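PDB 3LET: adenosine monophosphate-protein transferase vopS from Vibrio parahaemolyticus, which transfers AMP from ATP to a specific threonine of host Rho GTPases, which blocks their downstream signalling and inhibits actin assembly in infected cells. Local coordinates for residues 169-174 against 297-302; 266-271 against 305-310. All coordinates share one frame; numbering follows the deposited sequence.

Contacts 1 and 2 lie about 16 Å apart between centres and share one run of chain: the loop 297-302, which leaves helix 281-295, leads directly into the helix carrying 305-310. Leu302 joins them physically, its CB lying 3.8 Å from Glu307 CG and its CD1 4.1 Å from Phe268 CD1. Relative to the ATP site inferred by similarity, contact 2 is the nearer. The side chain of Glu307 comes within about 3 Å of that of Arg286, an inferred ATP-binding residue, whereas the side chain of Phe299 in contact 1 is about 8 Å from that of Arg286. Contact 1 lies where the loop meets helix 168-179.

Contact 1: 169-174 against 297-302; sequences VERAAA and DSFNPL
Phe299 and Arg171 carry the greater part of this contact, with Ala172 providing the surface on which the aromatic ring rests. The evidence for a CH-pi interaction is direct: Ala172 CA lies 3.6 Å from the centroid of the Phe299 ring and only 15° off its normal. The methyl group completes the seat, with Ala172 CB 3.7 Å from Phe299 CD1. Phe299 places its CG anti to the backbone N (chi1 176°), which carries the ring from the loop onto the helix. Its opposite face is approached by Pro301 N, near the rim, so the ring is layered between helix backbone and its own loop.

Arg171 adds the polar half. Its NH1 donates to Phe299 O at 2.9 Å, with the carbonyl oxygen at the edge of the guanidinium, close to its plane. The same NH1 stands at the edge of the Phe299 ring, 3.7 Å from CD2. A water accepts from Arg171 NH2 at 2.9 Å and donates a weak bond to Phe299 O, giving this carbonyl a second, looser partner. Outside the segments, NH2 forms a salt bridge with Glu157 and NH1 bonds Asn168 OD1, which together restrict rotation of the guanidinium. The neighbouring Pro301 CD packs 3.7 Å from Arg171 NH2.

The loop, within the Fido range, thus packs its Phe299 on helix 168-179 just after a Schellman motif ends helix 281-295: Ser298 N bonds Glu293 O, Asp297 N bonds Leu294 O, and Asp297, with positive phi, is the C-prime residue.

Contact 2: 266-271 against 305-310; sequences HLFAGV and NAENSL
Phe268 meets Glu307 and Leu310 where two helices of the all-helical Fic fold cross, with local axes 9.4 Å apart at closest approach and a signed crossing angle of -63°. The tight part surrounds the aromatic ring and Ala269. With CG anti to the backbone N (chi1 174°), Phe268 projects across the interface to the second helix, where its CZ reaches Glu307 CG at 3.6 Å. This is contact with the aliphatic part of the glutamate, approaching obliquely to the ring. Two atoms round the ring from CZ, Phe268 CD2 lies 3.8 Å from Leu310 CB, again obliquely, and the leucine side chain crosses that of Phe268 at about a right angle.

The carboxylate of Glu307 has its polar partner outside the two segments: OE1 forms a salt bridge with Arg286, a residue inferred by similarity to bind ATP. Glu307 is thus a second-shell partner of that arginine, and Phe268 packs on the glutamate's stem.

The solvent side is looser. Asn305 and Asn308, both exposed, make no contact with 266-271; Asn305 ND2 instead bonds Glu153 OE1. Ser309, partly exposed, offers its hydroxyl to Asn305 O in a weak 3.4 Å bond. Back at the buried crossing, the backbones come nearest at Ala269 and Leu310, whose CA atoms are 5.0 Å apart. Leu310 O takes its hydrogen bond from His137 NE2, while Ala269 CB packs closely against the same oxygen, a van der Waals contact of 3.3 Å.

Contact 1: 169-174 against 297-302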
loop_
_atom_site.group_PDB
_atom_site.type_symbol
_atom_site.label_atom_id
_atom_site.label_comp_id
_atom_site.label_asym_id
_atom_site.label_seq_id
_atom_site.Cartn_x
_atom_site.Cartn_y
_atom_site.Cartn_z
ATOM N N VAL A 169 26.406 14.759 2.458
ATOM C CA VAL A 169 26.085 13.431 1.931
ATOM C C VAL A 169 26.650 12.358 2.849
ATOM O O VAL A 169 25.985 11.359 3.132
ATOM C CB VAL A 169 26.646 13.228 0.496
ATOM C CG1 VAL A 169 26.417 11.809 0.029
ATOM C CG2 VAL A 169 25.988 14.204 -0.459
ATOM N N GLU A 170 27.862 12.558 3.359
ATOM C CA GLU A 170 28.409 11.559 4.277
ATOM C C GLU A 170 27.716 11.562 5.641
ATOM O O GLU A 170 27.512 10.484 6.251
ATOM C CB GLU A 170 29.942 11.726 4.405
ATOM C CG GLU A 170 30.664 11.354 3.116
ATOM C CD GLU A 170 32.162 11.624 3.211
ATOM O OE1 GLU A 170 32.872 10.835 3.858
ATOM O OE2 GLU A 170 32.619 12.635 2.650
ATOM N N ARG A 171 27.304 12.745 6.106
ATOM C CA ARG A 171 26.555 12.840 7.353
ATOM C C ARG A 171 25.205 12.117 7.226
ATOM O O ARG A 171 24.780 11.396 8.130
ATOM C CB ARG A 171 26.294 14.313 7.732
ATOM C CG ARG A 171 27.595 15.059 8.128
ATOM C CD ARG A 171 27.331 16.519 8.496
ATOM N NE ARG A 171 26.375 16.609 9.593
ATOM C CZ ARG A 171 25.162 17.148 9.502
ATOM N NH1 ARG A 171 24.733 17.702 8.366
ATOM N NH2 ARG A 171 24.392 17.171 10.584
ATOM N N ALA A 172 24.531 12.323 6.103
ATOM C CA ALA A 172 23.222 11.686 5.894
ATOM C C ALA A 172 23.406 10.177 5.817
ATOM O O ALA A 172 22.645 9.436 6.423
ATOM C CB ALA A 172 22.583 12.210 4.634
ATOM N N ALA A 173 24.417 9.718 5.083
ATOM C CA ALA A 173 24.712 8.276 5.025
ATOM C C ALA A 173 24.942 7.693 6.413
ATOM O O ALA A 173 24.363 6.675 6.761
ATOM C CB ALA A 173 25.911 7.982 4.119
ATOM N N ALA A 174 25.758 8.351 7.231
ATOM C CA ALA A 174 26.001 7.889 8.597
ATOM C C ALA A 174 24.740 7.776 9.432
ATOM O O ALA A 174 24.603 6.858 10.252
ATOM C CB ALA A 174 26.995 8.845 9.317
ATOM N N ASP A 297 20.232 21.076 -0.478
ATOM C CA ASP A 297 21.554 21.534 0.015
ATOM C C ASP A 297 21.624 21.615 1.540
ATOM O O ASP A 297 22.108 22.599 2.133
ATOM C CB ASP A 297 21.913 22.902 -0.612
ATOM C CG ASP A 297 23.377 23.289 -0.395
ATOM O OD1 ASP A 297 24.225 22.376 -0.269
ATOM O OD2 ASP A 297 23.687 24.508 -0.360
ATOM N N SER A 298 21.157 20.578 2.207
ATOM C CA SER A 298 21.159 20.598 3.665
ATOM C C SER A 298 21.142 19.179 4.177
ATOM O O SER A 298 20.900 18.253 3.420
ATOM C CB SER A 298 19.927 21.337 4.188
ATOM O OG SER A 298 18.745 20.577 3.956
ATOM N N PHE A 299 21.429 19.000 5.454
ATOM C CA PHE A 299 21.058 17.751 6.100
ATOM C C PHE A 299 20.921 17.956 7.597
ATOM O O PHE A 299 21.887 18.235 8.286
ATOM C CB PHE A 299 22.015 16.589 5.830
ATOM C CG PHE A 299 21.624 15.360 6.593
ATOM C CD1 PHE A 299 20.406 14.737 6.325
ATOM C CD2 PHE A 299 22.381 14.906 7.654
ATOM C CE1 PHE A 299 19.997 13.671 7.052
ATOM C CE2 PHE A 299 21.967 13.829 8.396
ATOM C CZ PHE A 299 20.772 13.194 8.087
ATOM N N ASN A 300 19.690 17.811 8.075
ATOM C CA ASN A 300 19.371 17.923 9.488
ATOM C C ASN A 300 18.855 16.571 9.980
ATOM O O ASN A 300 17.792 16.140 9.559
ATOM C CB ASN A 300 18.265 18.960 9.662
ATOM C CG ASN A 300 18.610 20.300 9.007
ATOM O OD1 ASN A 300 19.452 21.039 9.506
ATOM N ND2 ASN A 300 17.954 20.610 7.886
ATOM N N PRO A 301 19.612 15.887 10.848
ATOM C CA PRO A 301 19.159 14.556 11.269
ATOM C C PRO A 301 17.926 14.695 12.183
ATOM O O PRO A 301 17.801 15.696 12.890
ATOM C CB PRO A 301 20.371 14.015 12.038
ATOM C CG PRO A 301 21.060 15.264 12.536
ATOM C CD PRO A 301 20.960 16.184 11.365
ATOM N N LEU A 302 17.018 13.728 12.156
ATOM C CA LEU A 302 15.798 13.803 12.962
ATOM C C LEU A 302 15.994 13.231 14.347
ATOM O O LEU A 302 16.520 12.136 14.498
ATOM C CB LEU A 302 14.675 12.988 12.296
ATOM C CG LEU A 302 14.126 13.533 10.976
ATOM C CD1 LEU A 302 13.168 12.519 10.299
ATOM C CD2 LEU A 302 13.422 14.854 11.218
HETATM O O HOH W 1 22.690 19.394 11.327
#

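Contact 2: 266-271 against 305-310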
loop_
_atom_site.group_PDB
_atom_site.type_symbol
_atom_site.label_atom_id
_atom_site.label_comp_id
_atom_site.label_asym_id
_atom_site.label_seq_id
_atom_site.Cartn_x
_atom_site.Cartn_y
_atom_site.Cartn_z
ATOM N N HIS A 266 7.678 14.968 4.937
ATOM C CA HIS A 266 6.417 14.442 4.413
ATOM C C HIS A 266 6.632 13.086 3.761
ATOM O O HIS A 266 5.773 12.218 3.842
ATOM C CB HIS A 266 5.802 15.402 3.397
ATOM C CG HIS A 266 5.203 16.622 4.020
ATOM N ND1 HIS A 266 3.930 16.629 4.545
ATOM C CD2 HIS A 266 5.705 17.864 4.224
ATOM C CE1 HIS A 266 3.665 17.830 5.037
ATOM N NE2 HIS A 266 4.723 18.600 4.852
ATOM N N LEU A 267 7.774 12.895 3.112
ATOM C CA LEU A 267 8.062 11.576 2.544
ATOM C C LEU A 267 8.303 10.528 3.618
ATOM O O LEU A 267 7.804 9.414 3.534
ATOM C CB LEU A 267 9.257 11.659 1.589
ATOM C CG LEU A 267 8.936 12.497 0.329
ATOM C CD1 LEU A 267 10.229 12.620 -0.480
ATOM C CD2 LEU A 267 7.812 11.853 -0.526
ATOM N N PHE A 268 9.080 10.891 4.623
ATOM C CA PHE A 268 9.350 10.011 5.767
ATOM C C PHE A 268 8.031 9.605 6.436
ATOM O O PHE A 268 7.791 8.427 6.719
ATOM C CB PHE A 268 10.257 10.771 6.766
ATOM C CG PHE A 268 10.494 10.036 8.064
ATOM C CD1 PHE A 268 11.666 9.294 8.260
ATOM C CD2 PHE A 268 9.553 10.105 9.092
ATOM C CE1 PHE A 268 11.887 8.626 9.412
ATOM C CE2 PHE A 268 9.775 9.439 10.272
ATOM C CZ PHE A 268 10.942 8.679 10.435
ATOM N N ALA A 269 7.171 10.585 6.704
ATOM C CA ALA A 269 5.893 10.323 7.368
ATOM C C ALA A 269 5.028 9.399 6.519
ATOM O O ALA A 269 4.359 8.498 7.030
ATOM C CB ALA A 269 5.124 11.666 7.615
ATOM N N GLY A 270 4.991 9.668 5.223
ATOM C CA GLY A 270 4.144 8.901 4.323
ATOM C C GLY A 270 4.554 7.455 4.206
ATOM O O GLY A 270 3.711 6.542 4.225
ATOM N N VAL A 271 5.843 7.210 4.025
ATOM C CA VAL A 271 6.308 5.834 3.866
ATOM C C VAL A 271 6.065 5.030 5.138
ATOM O O VAL A 271 5.552 3.925 5.101
ATOM C CB VAL A 271 7.826 5.766 3.571
ATOM C CG1 VAL A 271 8.286 4.286 3.549
ATOM C CG2 VAL A 271 8.118 6.451 2.261
ATOM N N ASN A 305 12.119 11.689 18.838
ATOM C CA ASN A 305 10.870 12.385 19.098
ATOM C C ASN A 305 10.229 12.940 17.829
ATOM O O ASN A 305 9.001 12.904 17.674
ATOM C CB ASN A 305 11.139 13.541 20.059
ATOM C CG ASN A 305 11.113 13.107 21.494
ATOM O OD1 ASN A 305 10.729 11.973 21.808
ATOM N ND2 ASN A 305 11.516 14.001 22.388
ATOM N N ALA A 306 11.058 13.465 16.927
ATOM C CA ALA A 306 10.554 14.056 15.699
ATOM C C ALA A 306 10.090 12.949 14.746
ATOM O O ALA A 306 9.015 13.052 14.134
ATOM C CB ALA A 306 11.627 14.900 15.055
ATOM N N GLU A 307 10.884 11.881 14.609
ATOM C CA GLU A 307 10.433 10.741 13.779
ATOM C C GLU A 307 9.064 10.255 14.251
ATOM O O GLU A 307 8.155 10.018 13.440
ATOM C CB GLU A 307 11.420 9.583 13.854
ATOM C CG GLU A 307 12.786 9.883 13.230
ATOM C CD GLU A 307 13.628 8.613 13.122
ATOM O OE1 GLU A 307 13.136 7.556 13.552
ATOM O OE2 GLU A 307 14.770 8.658 12.608
ATOM N N ASN A 308 8.912 10.080 15.564
ATOM C CA ASN A 308 7.672 9.557 16.106
ATOM C C ASN A 308 6.504 10.493 15.840
ATOM O O ASN A 308 5.419 10.041 15.488
ATOM C CB ASN A 308 7.812 9.259 17.597
ATOM C CG ASN A 308 8.740 8.093 17.855
ATOM O OD1 ASN A 308 8.865 7.198 17.019
ATOM N ND2 ASN A 308 9.413 8.106 18.998
ATOM N N SER A 309 6.730 11.793 15.975
ATOM C CA SER A 309 5.720 12.791 15.617
ATOM C C SER A 309 5.326 12.773 14.155
ATOM O O SER A 309 4.184 13.087 13.822
ATOM C CB SER A 309 6.223 14.196 15.925
ATOM O OG SER A 309 6.057 14.471 17.287
ATOM N N LEU A 310 6.267 12.449 13.275
ATOM C CA LEU A 310 5.962 12.445 11.841
ATOM C C LEU A 310 5.155 11.224 11.449
ATOM O O LEU A 310 4.115 11.351 10.792
ATOM C CB LEU A 310 7.257 12.502 10.991
ATOM C CG LEU A 310 7.962 13.854 11.090
ATOM C CD1 LEU A 310 9.380 13.718 10.538
ATOM C CD2 LEU A 310 7.209 14.976 10.355
#